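Local coordinates for protein imidazoleglycerol-phosphate dehydratase (Pyrococcus furiosus, PDB 5DNL) that catalyses the manganese-dependent dehydration of imidazoleglycerol phosphate to imidazoleacetol phosphate, the sixth step of histidine biosynthesis, at residues H53-I58 against V116-E121; V91-S96 against M157-A162. One frame throughout, in Å; residues are numbered along the deposited sequence.

Overall arrangement
From the N terminus the chain builds two mixed sheets, one of strands 2-4, 8-14, 20-21 and 42-48, the other of 77-84, 87-94, 100-104 and 133-140. Helix 51-69 follows the first sheet, and helix 116-130 later returns to its opening turns, closing contact 1 between H53-I58 and V116-E121. The loop so closed contains V91-S96, the end of strand 87-94 and the residues after it, which pair with M157-A162 of helix 144-162 in contact 2. The two closures therefore cross rather than nest. Contact 1 ties helix to helix at a manganese site; contact 2 fastens a helix to the second sheet. Their centres lie about 19 Å apart, on opposite sides of the chain's centre.

Contact 1: H53-I58 against V116-E121; sequences HLWEDI and VSLLKE. With MN (manganese (II) ion), chain D; MN (manganese (II) ion), chain E; 5DL ([(2S)-2-hydroxy-3-(1H-1,2,4-triazol-1-yl)propyl]phosphonic acid), chain F.
E56 and E121 reach out side by side from neighbouring helices and give one carboxylate oxygen each to the same manganese: E56 OE1 and E121 OE1 both lie 2.2 Å from the metal. Those two oxygens are 3.1 Å apart, brought together by the shared metal and not by a hydrogen bond. The side chains get there differently. E56 runs out extended, with CG anti to the backbone N (chi1 172°), whereas E121 bends at chi2 (-62°); their carboxylate planes end nearly perpendicular. E56 OE2 accepts a hydrogen bond of 2.6 Å from a water that is itself a metal ligand. Triazole N4 of the inhibitor, H52 and H146 of a second subunit complete the site, the di-manganese centre of IGPD built between subunits. H53 NE2 binds the other manganese at 2.4 Å, beside inhibitor atoms N1 and O13, while D49 holds its ND1. Behind the metals the two short helical segments run in the same general direction, 23° apart, with a closest axis approach of 8.2 Å. W55 turns one indole face to L118, whose CB lies over it toward the rim, 4.0 Å from the six-membered ring centroid, in a CH-pi contact; D24 accepts the indole NE1 hydrogen bond.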
loop_
_atom_site.group_PDB
_atom_site.type_symbol
_atom_site.label_atom_id
_atom_site.label_comp_id
_atom_site.label_asym_id
_atom_site.label_seq_id
_atom_site.Cartn_x
_atom_site.Cartn_y
_atom_site.Cartn_z
ATOM N N HIS A 53 -32.480 31.279 0.805
ATOM C CA HIS A 53 -32.790 32.565 0.180
ATOM C C HIS A 53 -32.593 33.712 1.188
ATOM O O HIS A 53 -32.085 34.766 0.841
ATOM C CB HIS A 53 -34.200 32.609 -0.380
ATOM C CG HIS A 53 -34.466 31.603 -1.461
ATOM N ND1 HIS A 53 -35.735 31.155 -1.744
ATOM C CD2 HIS A 53 -33.647 30.962 -2.326
ATOM C CE1 HIS A 53 -35.691 30.286 -2.732
ATOM N NE2 HIS A 53 -34.437 30.166 -3.117
ATOM N N LEU A 54 -32.996 33.503 2.436
ATOM C CA LEU A 54 -32.770 34.491 3.481
ATOM C C LEU A 54 -31.305 34.802 3.706
ATOM O O LEU A 54 -30.889 35.949 3.704
ATOM C CB LEU A 54 -33.384 34.037 4.798
ATOM C CG LEU A 54 -33.104 34.906 6.011
ATOM C CD1 LEU A 54 -33.807 36.258 5.888
ATOM C CD2 LEU A 54 -33.484 34.176 7.289
ATOM N N TRP A 55 -30.498 33.765 3.926
ATOM C CA TRP A 55 -29.075 33.987 4.234
ATOM C C TRP A 55 -28.336 34.691 3.089
ATOM O O TRP A 55 -27.550 35.615 3.301
ATOM C CB TRP A 55 -28.376 32.675 4.652
ATOM C CG TRP A 55 -28.695 32.240 6.062
ATOM C CD1 TRP A 55 -29.936 31.954 6.574
ATOM C CD2 TRP A 55 -27.764 32.069 7.146
ATOM N NE1 TRP A 55 -29.824 31.607 7.895
ATOM C CE2 TRP A 55 -28.512 31.669 8.272
ATOM C CE3 TRP A 55 -26.366 32.194 7.267
ATOM C CZ2 TRP A 55 -27.918 31.406 9.502
ATOM C CZ3 TRP A 55 -25.782 31.926 8.485
ATOM C CH2 TRP A 55 -26.558 31.544 9.586
ATOM N N GLU A 56 -28.564 34.215 1.872
ATOM C CA GLU A 56 -27.938 34.807 0.695
ATOM C C GLU A 56 -28.421 36.246 0.517
ATOM O O GLU A 56 -27.603 37.140 0.291
ATOM C CB GLU A 56 -28.294 33.977 -0.536
ATOM C CG GLU A 56 -27.851 34.608 -1.837
ATOM C CD GLU A 56 -27.911 33.659 -3.009
ATOM O OE1 GLU A 56 -28.352 32.499 -2.836
ATOM O OE2 GLU A 56 -27.542 34.097 -4.114
ATOM N N ASP A 57 -29.737 36.470 0.594
ATOM C CA ASP A 57 -30.267 37.792 0.290
ATOM C C ASP A 57 -29.954 38.825 1.383
ATOM O O ASP A 57 -29.757 40.000 1.087
ATOM C CB ASP A 57 -31.748 37.684 0.008
ATOM C CG ASP A 57 -32.048 36.870 -1.257
ATOM O OD1 ASP A 57 -31.113 36.341 -1.938
ATOM O OD2 ASP A 57 -33.243 36.750 -1.577
ATOM N N ILE A 58 -29.855 38.362 2.623
ATOM C CA ILE A 58 -29.304 39.168 3.716
ATOM C C ILE A 58 -27.879 39.569 3.392
ATOM O O ILE A 58 -27.485 40.739 3.542
ATOM C CB ILE A 58 -29.406 38.412 5.067
ATOM C CG1 ILE A 58 -30.846 38.454 5.605
ATOM C CG2 ILE A 58 -28.398 38.919 6.097
ATOM C CD1 ILE A 58 -31.254 39.750 6.283
ATOM N N VAL A 116 -22.859 24.837 6.665
ATOM C CA VAL A 116 -21.867 25.404 5.768
ATOM C C VAL A 116 -22.560 26.017 4.543
ATOM O O VAL A 116 -22.140 27.096 4.072
ATOM C CB VAL A 116 -20.822 24.332 5.349
ATOM C CG1 VAL A 116 -19.878 24.871 4.284
ATOM C CG2 VAL A 116 -20.046 23.853 6.580
ATOM N N SER A 117 -23.584 25.361 4.001
ATOM C CA SER A 117 -24.348 25.923 2.862
ATOM C C SER A 117 -24.786 27.355 3.131
ATOM O O SER A 117 -24.589 28.252 2.311
ATOM C CB SER A 117 -25.596 25.084 2.543
ATOM O OG SER A 117 -26.527 25.815 1.691
ATOM N N LEU A 118 -25.361 27.572 4.298
ATOM C CA LEU A 118 -25.926 28.875 4.641
ATOM C C LEU A 118 -24.822 29.892 4.904
ATOM O O LEU A 118 -24.918 31.048 4.454
ATOM C CB LEU A 118 -26.856 28.755 5.835
ATOM C CG LEU A 118 -28.086 27.870 5.642
ATOM C CD1 LEU A 118 -28.915 27.809 6.922
ATOM C CD2 LEU A 118 -28.959 28.314 4.484
ATOM N N LEU A 119 -23.761 29.479 5.595
ATOM C CA LEU A 119 -22.611 30.368 5.793
ATOM C C LEU A 119 -22.026 30.820 4.478
ATOM O O LEU A 119 -21.821 32.015 4.240
ATOM C CB LEU A 119 -21.534 29.717 6.647
ATOM C CG LEU A 119 -20.233 30.502 6.767
ATOM C CD1 LEU A 119 -20.436 31.820 7.502
ATOM C CD2 LEU A 119 -19.201 29.644 7.486
ATOM N N LYS A 120 -21.776 29.854 3.598
ATOM C CA LYS A 120 -21.169 30.158 2.294
ATOM C C LYS A 120 -22.059 31.081 1.472
ATOM O O LYS A 120 -21.561 31.996 0.803
ATOM C CB LYS A 120 -20.854 28.896 1.487
ATOM C CG LYS A 120 -19.654 28.131 1.993
ATOM C CD LYS A 120 -19.369 26.931 1.097
ATOM C CE LYS A 120 -18.077 26.237 1.468
ATOM N NZ LYS A 120 -17.890 25.033 0.611
ATOM N N GLU A 121 -23.369 30.853 1.504
ATOM C CA GLU A 121 -24.266 31.680 0.697
ATOM C C GLU A 121 -24.398 33.101 1.256
ATOM O O GLU A 121 -24.471 34.074 0.484
ATOM C CB GLU A 121 -25.599 30.984 0.475
ATOM C CG GLU A 121 -25.442 29.825 -0.484
ATOM C CD GLU A 121 -24.969 30.289 -1.838
ATOM O OE1 GLU A 121 -25.760 30.905 -2.595
ATOM O OE2 GLU A 121 -23.765 30.105 -2.117
HETATM MN MN MN D . -27.679 30.547 -3.562
HETATM MN MN MN E . -33.860 28.790 -4.950
HETATM N N1 5DL F . -31.754 29.544 -5.037
HETATM C C3 5DL F . -30.023 30.721 -5.860
HETATM N N2 5DL F . -31.256 30.259 -6.098
HETATM C C8 5DL F . -33.875 31.490 -8.612
HETATM C C7 5DL F . -33.261 31.278 -7.227
HETATM C C6 5DL F . -31.966 30.489 -7.351
HETATM C C5 5DL F . -30.757 29.605 -4.148
HETATM O O10 5DL F . -32.228 33.537 -9.146
HETATM P P9 5DL F . -32.840 32.357 -9.824
HETATM O O11 5DL F . -33.748 32.714 -10.976
HETATM O O12 5DL F . -31.768 31.404 -10.331
HETATM O O13 5DL F . -34.161 30.570 -6.362
HETATM N N4 5DL F . -29.691 30.305 -4.600
HETATM O O HOH W 1 -27.212 31.770 -5.335
#

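Contact 2: V91-S96 against M157-A162; sequences VSVDIS and MALRVA
V93 plants its two methyls on the helix in different places: CG1 meets L159 CD2 at 3.8 Å, and CG2 faces A158 CB at 4.0 Å. With CG1 anti to the backbone N (chi1 172°), the isopropyl fork is turned to span both residues. Two residues earlier on the strand, V91 CG1 adds a looser touch on A158 CB at 4.2 Å. Past the strand end, I95 extends its ethyl arm, chi2 178°, and CD1 comes to 3.8 Å from A162 CB; the same methyl lies 4.1 Å from L159 CD2. This is apolar helix-on-sheet packing: the end of helix 144-162 lies on one face of the sheet of strands 77-84, 87-94, 100-104 and 133-140, segment 157-162 running 29° from strand 91-94. The small alanines bring the backbones near, with V93 CA and A158 CA 6.4 Å apart. I95 sits at the centre of an inverse gamma turn that still aims its side chain at the helix. Farther out, L130 of helix 116-130 packs on both I95 and L159, and F34 and L38 of helix 25-38 also back L159. On the strand's other side, D94 forms a salt bridge with R76, and S92 OG hydrogen-bonds to N79.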
loop_
_atom_site.group_PDB
_atom_site.type_symbol
_atom_site.label_atom_id
_atom_site.label_comp_id
_atom_site.label_asym_id
_atom_site.label_seq_id
_atom_site.Cartn_x
_atom_site.Cartn_y
_atom_site.Cartn_z
ATOM N N VAL A 91 -10.343 35.849 9.106
ATOM C CA VAL A 91 -11.216 36.515 8.161
ATOM C C VAL A 91 -10.411 37.625 7.516
ATOM O O VAL A 91 -9.804 38.448 8.209
ATOM C CB VAL A 91 -12.474 37.091 8.827
ATOM C CG1 VAL A 91 -13.324 37.830 7.783
ATOM C CG2 VAL A 91 -13.252 35.975 9.473
ATOM N N SER A 92 -10.365 37.624 6.188
ATOM C CA SER A 92 -9.606 38.637 5.459
ATOM C C SER A 92 -10.471 39.229 4.375
ATOM O O SER A 92 -11.053 38.483 3.564
ATOM C CB SER A 92 -8.343 38.003 4.856
ATOM O OG SER A 92 -7.544 38.956 4.143
ATOM N N VAL A 93 -10.564 40.567 4.346
ATOM C CA VAL A 93 -11.429 41.284 3.423
ATOM C C VAL A 93 -10.615 42.280 2.614
ATOM O O VAL A 93 -9.747 42.969 3.148
ATOM C CB VAL A 93 -12.549 42.029 4.190
ATOM C CG1 VAL A 93 -13.355 42.946 3.263
ATOM C CG2 VAL A 93 -13.462 41.052 4.901
ATOM N N ASP A 94 -10.902 42.345 1.318
ATOM C CA ASP A 94 -10.395 43.393 0.433
ATOM C C ASP A 94 -11.606 43.933 -0.325
ATOM O O ASP A 94 -12.197 43.209 -1.142
ATOM C CB ASP A 94 -9.322 42.812 -0.497
ATOM C CG ASP A 94 -8.939 43.719 -1.622
ATOM O OD1 ASP A 94 -9.448 44.853 -1.679
ATOM O OD2 ASP A 94 -8.121 43.286 -2.480
ATOM N N ILE A 95 -11.985 45.198 -0.078
ATOM C CA ILE A 95 -13.078 45.835 -0.790
ATOM C C ILE A 95 -12.531 46.268 -2.155
ATOM O O ILE A 95 -12.211 47.427 -2.423
ATOM C CB ILE A 95 -13.727 46.986 0.020
ATOM C CG1 ILE A 95 -14.111 46.489 1.419
ATOM C CG2 ILE A 95 -14.939 47.522 -0.703
ATOM C CD1 ILE A 95 -14.722 47.549 2.326
ATOM N N SER A 96 -12.408 45.257 -3.010
ATOM C CA SER A 96 -11.622 45.295 -4.237
ATOM C C SER A 96 -12.417 45.618 -5.500
ATOM O O SER A 96 -11.813 45.817 -6.550
ATOM C CB SER A 96 -11.077 43.885 -4.459
ATOM O OG SER A 96 -12.165 42.963 -4.489
ATOM N N MET A 157 -15.269 42.591 12.647
ATOM C CA MET A 157 -13.987 43.229 12.974
ATOM C C MET A 157 -13.213 43.633 11.723
ATOM O O MET A 157 -12.643 44.697 11.671
ATOM C CB MET A 157 -13.105 42.302 13.804
ATOM C CG MET A 157 -13.591 42.007 15.193
ATOM S SD MET A 157 -13.322 43.385 16.320
ATOM C CE MET A 157 -12.011 44.202 15.452
ATOM N N ALA A 158 -13.178 42.764 10.723
ATOM C CA ALA A 158 -12.422 43.039 9.509
ATOM C C ALA A 158 -13.005 44.201 8.741
ATOM O O ALA A 158 -12.267 45.079 8.256
ATOM C CB ALA A 158 -12.335 41.797 8.624
ATOM N N LEU A 159 -14.328 44.227 8.642
ATOM C CA LEU A 159 -15.012 45.304 7.939
ATOM C C LEU A 159 -14.977 46.607 8.735
ATOM O O LEU A 159 -14.965 47.676 8.132
ATOM C CB LEU A 159 -16.436 44.924 7.533
ATOM C CG LEU A 159 -16.493 44.001 6.302
ATOM C CD1 LEU A 159 -17.799 43.254 6.238
ATOM C CD2 LEU A 159 -16.246 44.784 5.014
ATOM N N ARG A 160 -14.893 46.533 10.061
ATOM C CA ARG A 160 -14.678 47.767 10.850
ATOM C C ARG A 160 -13.436 48.495 10.325
ATOM O O ARG A 160 -13.442 49.722 10.157
ATOM C CB ARG A 160 -14.511 47.449 12.336
ATOM C CG ARG A 160 -14.344 48.681 13.238
ATOM C CD ARG A 160 -13.784 48.338 14.604
ATOM N NE ARG A 160 -14.541 47.344 15.346
ATOM C CZ ARG A 160 -14.164 46.815 16.516
ATOM N NH1 ARG A 160 -13.035 47.202 17.108
ATOM N NH2 ARG A 160 -14.916 45.885 17.112
ATOM N N VAL A 161 -12.375 47.752 10.053
ATOM C CA VAL A 161 -11.109 48.313 9.580
ATOM C C VAL A 161 -11.229 48.747 8.114
ATOM O O VAL A 161 -10.825 49.852 7.727
ATOM C CB VAL A 161 -9.965 47.295 9.723
ATOM C CG1 VAL A 161 -8.657 47.815 9.152
ATOM C CG2 VAL A 161 -9.780 46.883 11.175
ATOM N N ALA A 162 -11.766 47.873 7.277
ATOM C CA ALA A 162 -11.790 48.093 5.829
ATOM C C ALA A 162 -12.686 49.237 5.368
ATOM O O ALA A 162 -12.430 49.815 4.300
ATOM C CB ALA A 162 -12.192 46.812 5.097
#